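PDB 2IX4: 3-oxoacyl-[acyl-carrier-protein] synthase, mitochondrial from Arabidopsis thaliana, which catalyses the condensation steps of mitochondrial fatty acid synthesis, adding two carbons from malonyl-ACP to a growing acyl chain. Local coordinates for residues Y91-L100 against G249-L257; A375-T384 against L401-A412. One frame throughout, in Å; residues are numbered along the deposited sequence.

Interaction 1 of 2, residues Y91-L100 against G249-L257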
loop_
_atom_site.group_PDB
_atom_site.type_symbol
_atom_site.label_atom_id
_atom_site.label_comp_id
_atom_site.label_asym_id
_atom_site.label_seq_id
_atom_site.Cartn_x
_atom_site.Cartn_y
_atom_site.Cartn_z
ATOM N N TYR A 91 -11.512 5.266 11.964
ATOM C CA TYR A 91 -10.447 5.987 12.668
ATOM C C TYR A 91 -9.845 7.081 11.789
ATOM O O TYR A 91 -9.653 8.212 12.240
ATOM C CB TYR A 91 -9.335 5.034 13.128
ATOM C CG TYR A 91 -9.712 4.046 14.213
ATOM C CD1 TYR A 91 -8.912 2.933 14.458
ATOM C CD2 TYR A 91 -10.864 4.213 14.989
ATOM C CE1 TYR A 91 -9.236 2.021 15.445
ATOM C CE2 TYR A 91 -11.202 3.296 15.979
ATOM C CZ TYR A 91 -10.381 2.202 16.199
ATOM O OH TYR A 91 -10.695 1.283 17.170
ATOM N N ALA A 92 -9.565 6.728 10.536
ATOM C CA ALA A 92 -8.961 7.639 9.571
ATOM C C ALA A 92 -9.891 8.797 9.244
ATOM O O ALA A 92 -9.452 9.939 9.175
ATOM C CB ALA A 92 -8.573 6.894 8.306
ATOM N N VAL A 93 -11.172 8.499 9.049
ATOM C CA VAL A 93 -12.159 9.534 8.745
ATOM C C VAL A 93 -12.292 10.491 9.929
ATOM O O VAL A 93 -12.315 11.707 9.747
ATOM C CB VAL A 93 -13.530 8.933 8.327
ATOM C CG1 VAL A 93 -14.594 10.026 8.184
ATOM C CG2 VAL A 93 -13.390 8.164 7.020
ATOM N N CYS A 94 -12.358 9.930 11.137
ATOM C CA CYS A 94 -12.401 10.717 12.374
ATOM C C CYS A 94 -11.204 11.668 12.476
ATOM O O CYS A 94 -11.371 12.869 12.707
ATOM C CB CYS A 94 -12.451 9.788 13.594
ATOM S SG CYS A 94 -12.475 10.636 15.184
ATOM N N ALA A 95 -10.006 11.118 12.290
ATOM C CA ALA A 95 -8.768 11.893 12.343
ATOM C C ALA A 95 -8.666 12.914 11.209
ATOM O O ALA A 95 -8.214 14.043 11.426
ATOM C CB ALA A 95 -7.561 10.964 12.338
ATOM N N ALA A 96 -9.089 12.517 10.007
ATOM C CA ALA A 96 -9.052 13.403 8.844
ATOM C C ALA A 96 -9.978 14.595 9.031
ATOM O O ALA A 96 -9.631 15.712 8.651
ATOM C CB ALA A 96 -9.400 12.651 7.571
ATOM N N ASP A 97 -11.143 14.353 9.627
ATOM C CA ASP A 97 -12.112 15.415 9.896
ATOM C C ASP A 97 -11.565 16.458 10.866
ATOM O O ASP A 97 -11.792 17.660 10.688
ATOM C CB ASP A 97 -13.415 14.835 10.446
ATOM C CG ASP A 97 -14.551 15.842 10.426
ATOM O OD1 ASP A 97 -14.962 16.293 11.516
ATOM O OD2 ASP A 97 -15.015 16.195 9.318
ATOM N N GLU A 98 -10.860 15.994 11.896
ATOM C CA GLU A 98 -10.212 16.886 12.856
ATOM C C GLU A 98 -9.106 17.699 12.185
ATOM O O GLU A 98 -9.045 18.919 12.348
ATOM C CB GLU A 98 -9.646 16.100 14.045
ATOM C CG GLU A 98 -9.041 16.988 15.131
ATOM C CD GLU A 98 -8.207 16.230 16.155
ATOM O OE1 GLU A 98 -8.105 14.984 16.073
ATOM O OE2 GLU A 98 -7.653 16.896 17.051
ATOM N N ALA A 99 -8.242 17.014 11.434
ATOM C CA ALA A 99 -7.143 17.659 10.712
ATOM C C ALA A 99 -7.624 18.740 9.741
ATOM O O ALA A 99 -7.077 19.842 9.715
ATOM C CB ALA A 99 -6.297 16.615 9.982
ATOM N N LEU A 100 -8.650 18.423 8.954
ATOM C CA LEU A 100 -9.191 19.360 7.964
ATOM C C LEU A 100 -9.863 20.579 8.592
ATOM O O LEU A 100 -9.750 21.696 8.072
ATOM C CB LEU A 100 -10.150 18.645 7.005
ATOM C CG LEU A 100 -9.489 17.702 5.990
ATOM C CD1 LEU A 100 -10.494 16.692 5.463
ATOM C CD2 LEU A 100 -8.846 18.482 4.843
ATOM N N GLY A 249 -1.127 -1.740 19.433
ATOM C CA GLY A 249 -2.043 -0.629 19.668
ATOM C C GLY A 249 -2.888 -0.385 18.434
ATOM O O GLY A 249 -2.716 -1.054 17.420
ATOM N N GLU A 250 -3.800 0.579 18.516
ATOM C CA GLU A 250 -4.676 0.907 17.394
ATOM C C GLU A 250 -4.941 2.408 17.337
ATOM O O GLU A 250 -4.811 3.108 18.341
ATOM C CB GLU A 250 -6.008 0.154 17.516
ATOM C CG GLU A 250 -6.779 0.488 18.792
ATOM C CD GLU A 250 -8.202 -0.031 18.801
ATOM O OE1 GLU A 250 -8.702 -0.466 17.739
ATOM O OE2 GLU A 250 -8.829 0.002 19.880
ATOM N N GLY A 251 -5.315 2.891 16.158
ATOM C CA GLY A 251 -5.734 4.285 16.000
ATOM C C GLY A 251 -5.367 4.846 14.647
ATOM O O GLY A 251 -5.120 4.100 13.699
ATOM N N SER A 252 -5.327 6.170 14.562
ATOM C CA SER A 252 -5.013 6.850 13.312
ATOM C C SER A 252 -4.364 8.196 13.571
ATOM O O SER A 252 -4.684 8.876 14.546
ATOM C CB SER A 252 -6.280 7.051 12.471
ATOM O OG SER A 252 -5.977 7.643 11.216
ATOM N N GLY A 253 -3.450 8.565 12.682
ATOM C CA GLY A 253 -2.886 9.904 12.650
ATOM C C GLY A 253 -3.036 10.443 11.244
ATOM O O GLY A 253 -2.690 9.771 10.272
ATOM N N VAL A 254 -3.581 11.646 11.133
ATOM C CA VAL A 254 -3.772 12.280 9.837
ATOM C C VAL A 254 -3.336 13.741 9.915
ATOM O O VAL A 254 -3.690 14.459 10.858
ATOM C CB VAL A 254 -5.247 12.169 9.351
ATOM C CG1 VAL A 254 -5.476 13.008 8.105
ATOM C CG2 VAL A 254 -5.627 10.709 9.080
ATOM N N ILE A 255 -2.550 14.167 8.930
ATOM C CA ILE A 255 -2.156 15.571 8.815
ATOM C C ILE A 255 -2.600 16.173 7.489
ATOM O O ILE A 255 -2.819 15.454 6.508
ATOM C CB ILE A 255 -0.622 15.780 8.994
ATOM C CG1 ILE A 255 0.172 15.051 7.904
ATOM C CG2 ILE A 255 -0.186 15.342 10.384
ATOM C CD1 ILE A 255 1.674 15.282 7.963
ATOM N N VAL A 256 -2.744 17.495 7.474
ATOM C CA VAL A 256 -2.963 18.227 6.237
ATOM C C VAL A 256 -1.626 18.822 5.812
ATOM O O VAL A 256 -1.060 19.673 6.503
ATOM C CB VAL A 256 -4.037 19.332 6.381
ATOM C CG1 VAL A 256 -4.163 20.134 5.090
ATOM C CG2 VAL A 256 -5.381 18.722 6.752
ATOM N N LEU A 257 -1.112 18.329 4.692
ATOM C CA LEU A 257 0.071 18.882 4.064
ATOM C C LEU A 257 -0.378 19.824 2.960
ATOM O O LEU A 257 -1.366 19.552 2.274
ATOM C CB LEU A 257 0.916 17.767 3.457
ATOM C CG LEU A 257 1.578 16.750 4.385
ATOM C CD1 LEU A 257 1.910 15.493 3.607
ATOM C CD2 LEU A 257 2.832 17.342 5.030
#
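E250 OE1 is gripped by two hydroxyls: Y91 OH donates to it over 2.7 Å, and S208 OG also hydrogen-bonds to it. This pair closes one end of a helix-on-sheet contact in the thiolase fold, where helix 87-102 lies against strand 251-259 of the mixed sheet. The two short axes run the same way, 32° apart and 7.2 Å at closest approach. The tyrosine hydroxyl comes from above the carboxylate, 62° out of its plane, while OE1 itself sits in the plane of the ring, at its edge. CG of Y91 lies anti to its carbonyl carbon (chi1 -68°), which sends the ring along the strand past G251, CD1 lying 3.8 Å from the G251 CA. Y67 bonds the same phenol oxygen, and E250 OE2 accepts a hydrogen bond from V65 N, so both polar ends are buried but satisfied. A phenylalanine here would keep the ring but would probably leave E250 OE1 with one hydroxyl fewer and Y67 without this partner. Beyond the tyrosine the helix turns small residues to the sheet, which allows the close approach. S252 sets its CB against the Y91 carbonyl and its OG beside A92 CA; that hydroxyl hydrogen-bonds to G205 O on neighbouring strand 200-207. V254 then straddles the helix surface: CG2 meets A95 CB at 3.8 Å, while CG1 lies against A96, 3.7 Å from its CA. A99 CB rests on the strand backbone itself, 3.5 Å from V254 O. At the far end V256 and L100 cross at about a right angle, V256 CG2 resting 3.6 Å from A99 O and 4.0 Å from L100 CD2.

Interaction 2 of 2, residues A375-T384 against L401-A412; sequences AIHHGVAPMT and LTTSKKMLVRTA
I376 and V409 cross at about a right angle, CG1 against CG1 at 3.8 Å, where the end of helix 364-378 turns back into a two-stranded antiparallel ribbon, 380-381 with 405-406. This is the tight side: I376 CD1 goes on to A412 CB, and A381 CB packs on L401 CD1 at 3.6 Å, facing strands 316-318 and 349-351. A381 and K405 form the hydrogen-bonded pair, A381 N giving a nearly straight bond (176°) to K405 O. The looser side is the V380 and K406 face, where the exposed K406 bends at chi2 and chi3 (-68° and -66°) and folds its chain over V380 CG2. Its NZ thereby reaches G379 O, 3.2 Å away, from one face of the carbonyl, while M407 N comes from the opposite face at 3.0 Å. G379 has positive phi, a conformation that favours glycine. Water 1 bridges I376 O and V409 N; water 2 joins M383 N to S404 OG, which also bonds I26 O. At the far end L401 O accepts two bonds from T384: N approaches from above the carbonyl plane, and OG1 lies in that plane at 3.1 Å.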
loop_
_atom_site.group_PDB
_atom_site.type_symbol
_atom_site.label_atom_id
_atom_site.label_comp_id
_atom_site.label_asym_id
_atom_site.label_seq_id
_atom_site.Cartn_x
_atom_site.Cartn_y
_atom_site.Cartn_z
ATOM N N ALA A 375 6.129 18.679 19.099
ATOM C CA ALA A 375 7.362 18.989 19.825
ATOM C C ALA A 375 7.933 20.333 19.374
ATOM O O ALA A 375 8.320 21.162 20.202
ATOM C CB ALA A 375 8.390 17.873 19.639
ATOM N N ILE A 376 7.982 20.533 18.057
ATOM C CA ILE A 376 8.379 21.809 17.465
ATOM C C ILE A 376 7.409 22.919 17.882
ATOM O O ILE A 376 7.831 23.977 18.345
ATOM C CB ILE A 376 8.457 21.718 15.916
ATOM C CG1 ILE A 376 9.587 20.769 15.491
ATOM C CG2 ILE A 376 8.655 23.103 15.296
ATOM C CD1 ILE A 376 9.538 20.349 14.036
ATOM N N HIS A 377 6.115 22.655 17.735
ATOM C CA HIS A 377 5.075 23.656 17.984
ATOM C C HIS A 377 5.006 24.136 19.436
ATOM O O HIS A 377 4.810 25.327 19.689
ATOM C CB HIS A 377 3.710 23.126 17.523
ATOM C CG HIS A 377 2.615 24.144 17.579
ATOM N ND1 HIS A 377 2.627 25.296 16.819
ATOM C CD2 HIS A 377 1.468 24.181 18.298
ATOM C CE1 HIS A 377 1.538 26.000 17.074
ATOM N NE2 HIS A 377 0.818 25.344 17.967
ATOM N N HIS A 378 5.173 23.210 20.381
ATOM C CA HIS A 378 5.025 23.508 21.812
ATOM C C HIS A 378 6.347 23.694 22.563
ATOM O O HIS A 378 6.362 24.238 23.670
ATOM C CB HIS A 378 4.200 22.420 22.506
ATOM C CG HIS A 378 2.773 22.366 22.062
ATOM N ND1 HIS A 378 1.882 23.391 22.297
ATOM C CD2 HIS A 378 2.079 21.406 21.408
ATOM C CE1 HIS A 378 0.701 23.067 21.801
ATOM N NE2 HIS A 378 0.793 21.867 21.256
ATOM N N GLY A 379 7.446 23.240 21.966
ATOM C CA GLY A 379 8.747 23.275 22.630
ATOM C C GLY A 379 8.803 22.333 23.820
ATOM O O GLY A 379 9.327 22.685 24.873
ATOM N N VAL A 380 8.229 21.144 23.648
ATOM C CA VAL A 380 8.222 20.097 24.672
ATOM C C VAL A 380 8.521 18.774 23.982
ATOM O O VAL A 380 7.865 18.417 23.005
ATOM C CB VAL A 380 6.848 19.974 25.398
ATOM C CG1 VAL A 380 6.955 19.032 26.598
ATOM C CG2 VAL A 380 6.335 21.326 25.856
ATOM N N ALA A 381 9.520 18.055 24.481
ATOM C CA ALA A 381 9.834 16.730 23.962
ATOM C C ALA A 381 9.266 15.676 24.911
ATOM O O ALA A 381 9.506 15.741 26.119
ATOM C CB ALA A 381 11.337 16.563 23.794
ATOM N N PRO A 382 8.495 14.710 24.373
ATOM C CA PRO A 382 7.837 13.709 25.219
ATOM C C PRO A 382 8.799 12.682 25.819
ATOM O O PRO A 382 9.872 12.426 25.263
ATOM C CB PRO A 382 6.853 13.031 24.261
ATOM C CG PRO A 382 7.447 13.217 22.916
ATOM C CD PRO A 382 8.182 14.524 22.945
ATOM N N MET A 383 8.399 12.105 26.947
ATOM C CA MET A 383 9.198 11.107 27.657
ATOM C C MET A 383 9.082 9.713 27.043
ATOM O O MET A 383 8.140 9.428 26.302
ATOM C CB MET A 383 8.764 11.041 29.127
ATOM C CG MET A 383 7.373 10.455 29.357
ATOM S SD MET A 383 6.843 10.518 31.073
ATOM C CE MET A 383 6.255 12.205 31.194
ATOM N N THR A 384 10.053 8.856 27.359
ATOM C CA THR A 384 9.914 7.415 27.177
ATOM C C THR A 384 9.464 6.852 28.520
ATOM O O THR A 384 10.089 7.120 29.545
ATOM C CB THR A 384 11.252 6.733 26.798
ATOM O OG1 THR A 384 11.911 7.482 25.776
ATOM C CG2 THR A 384 11.019 5.314 26.306
ATOM N N LEU A 401 15.115 10.263 26.837
ATOM C CA LEU A 401 14.380 11.078 27.802
ATOM C C LEU A 401 13.429 10.221 28.622
ATOM O O LEU A 401 12.717 9.383 28.072
ATOM C CB LEU A 401 13.587 12.186 27.098
ATOM C CG LEU A 401 14.304 13.222 26.223
ATOM C CD1 LEU A 401 13.284 14.192 25.644
ATOM C CD2 LEU A 401 15.387 13.979 26.981
ATOM N N THR A 402 13.424 10.438 29.935
ATOM C CA THR A 402 12.547 9.694 30.843
ATOM C C THR A 402 11.528 10.610 31.520
ATOM O O THR A 402 10.655 10.148 32.257
ATOM C CB THR A 402 13.345 8.905 31.903
ATOM O OG1 THR A 402 14.180 9.802 32.643
ATOM C CG2 THR A 402 14.219 7.837 31.242
ATOM N N THR A 403 11.658 11.911 31.271
ATOM C CA THR A 403 10.661 12.898 31.674
ATOM C C THR A 403 10.380 13.803 30.476
ATOM O O THR A 403 11.233 13.960 29.600
ATOM C CB THR A 403 11.133 13.769 32.868
ATOM O OG1 THR A 403 12.381 14.397 32.550
ATOM C CG2 THR A 403 11.296 12.934 34.139
ATOM N N SER A 404 9.179 14.379 30.427
ATOM C CA SER A 404 8.848 15.370 29.404
ATOM C C SER A 404 9.664 16.625 29.665
ATOM O O SER A 404 9.582 17.201 30.749
ATOM C CB SER A 404 7.356 15.705 29.433
ATOM O OG SER A 404 6.579 14.589 29.040
ATOM N N LYS A 405 10.461 17.046 28.688
ATOM C CA LYS A 405 11.321 18.200 28.915
ATOM C C LYS A 405 11.061 19.385 27.987
ATOM O O LYS A 405 11.034 19.245 26.761
ATOM C CB LYS A 405 12.804 17.793 28.961
ATOM C CG LYS A 405 13.621 17.989 27.696
ATOM C CD LYS A 405 15.069 17.626 27.982
ATOM C CE LYS A 405 16.045 18.482 27.200
ATOM N NZ LYS A 405 17.449 18.092 27.510
ATOM N N LYS A 406 10.839 20.542 28.606
ATOM C CA LYS A 406 10.790 21.814 27.900
ATOM C C LYS A 406 12.139 22.056 27.247
ATOM O O LYS A 406 13.180 21.850 27.871
ATOM C CB LYS A 406 10.481 22.962 28.866
ATOM C CG LYS A 406 9.019 23.075 29.299
ATOM C CD LYS A 406 8.090 23.485 28.153
ATOM C CE LYS A 406 8.369 24.895 27.651
ATOM N NZ LYS A 406 7.832 25.115 26.274
ATOM N N MET A 407 12.103 22.470 25.984
ATOM C CA MET A 407 13.298 22.816 25.212
ATOM C C MET A 407 12.875 23.423 23.884
ATOM O O MET A 407 11.794 23.121 23.384
ATOM C CB MET A 407 14.180 21.585 24.959
ATOM C CG MET A 407 13.484 20.443 24.231
ATOM S SD MET A 407 14.578 19.052 23.881
ATOM C CE MET A 407 15.595 19.724 22.569
ATOM N N LEU A 408 13.724 24.278 23.317
ATOM C CA LEU A 408 13.518 24.743 21.951
ATOM C C LEU A 408 13.708 23.570 21.001
ATOM O O LEU A 408 14.772 22.940 20.980
ATOM C CB LEU A 408 14.481 25.877 21.591
ATOM C CG LEU A 408 14.198 27.280 22.136
ATOM C CD1 LEU A 408 15.250 28.256 21.620
ATOM C CD2 LEU A 408 12.795 27.767 21.772
ATOM N N VAL A 409 12.656 23.255 20.251
ATOM C CA VAL A 409 12.720 22.228 19.218
ATOM C C VAL A 409 12.480 22.903 17.871
ATOM O O VAL A 409 11.339 23.191 17.508
ATOM C CB VAL A 409 11.686 21.088 19.441
ATOM C CG1 VAL A 409 11.899 19.967 18.426
ATOM C CG2 VAL A 409 11.772 20.535 20.856
ATOM N N ARG A 410 13.558 23.183 17.146
ATOM C CA ARG A 410 13.427 23.778 15.815
ATOM C C ARG A 410 13.413 22.707 14.726
ATOM O O ARG A 410 12.908 22.939 13.631
ATOM C CB ARG A 410 14.498 24.847 15.563
ATOM C CG ARG A 410 15.932 24.349 15.537
ATOM C CD ARG A 410 16.900 25.464 15.936
ATOM N NE ARG A 410 18.295 25.035 15.836
ATOM C CZ ARG A 410 19.031 24.602 16.856
ATOM N NH1 ARG A 410 18.518 24.540 18.081
ATOM N NH2 ARG A 410 20.291 24.235 16.651
ATOM N N THR A 411 13.956 21.535 15.047
ATOM C CA THR A 411 13.983 20.400 14.130
ATOM C C THR A 411 13.613 19.108 14.862
ATOM O O THR A 411 14.106 18.847 15.962
ATOM C CB THR A 411 15.373 20.230 13.481
ATOM O OG1 THR A 411 16.375 20.253 14.499
ATOM C CG2 THR A 411 15.653 21.350 12.487
ATOM N N ALA A 412 12.743 18.310 14.246
ATOM C CA ALA A 412 12.318 17.030 14.812
ATOM C C ALA A 412 12.292 15.947 13.742
ATOM O O ALA A 412 11.698 16.133 12.681
ATOM C CB ALA A 412 10.952 17.161 15.475
HETATM O O HOH W 1 10.168 24.719 19.864
HETATM O O HOH W 2 5.670 12.673 27.583
#

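How the interactions relate
Interaction 1 comes first along the chain and closes the longer loop: 148 residues separate helix segment 91-100 from segment 249-257, and strand 200-207, which pairs with strand 251-259, lies within that excursion. Interaction 2 opens only after this loop is shut, and just 16 residues, without helix or strand, part 375-384 from 401-412. The two are therefore in series, neither nested nor crossed. The centres of interactions 1 and 2 are about 22 Å apart and the nearest atoms of interactions 1 and 2 about 11 Å, with no touch. The same mixed sheet links them: interaction 1 holds a helix to strand 251-259, whereas interaction 2 joins a helix end and a small outlying ribbon to the start of strand 411-418.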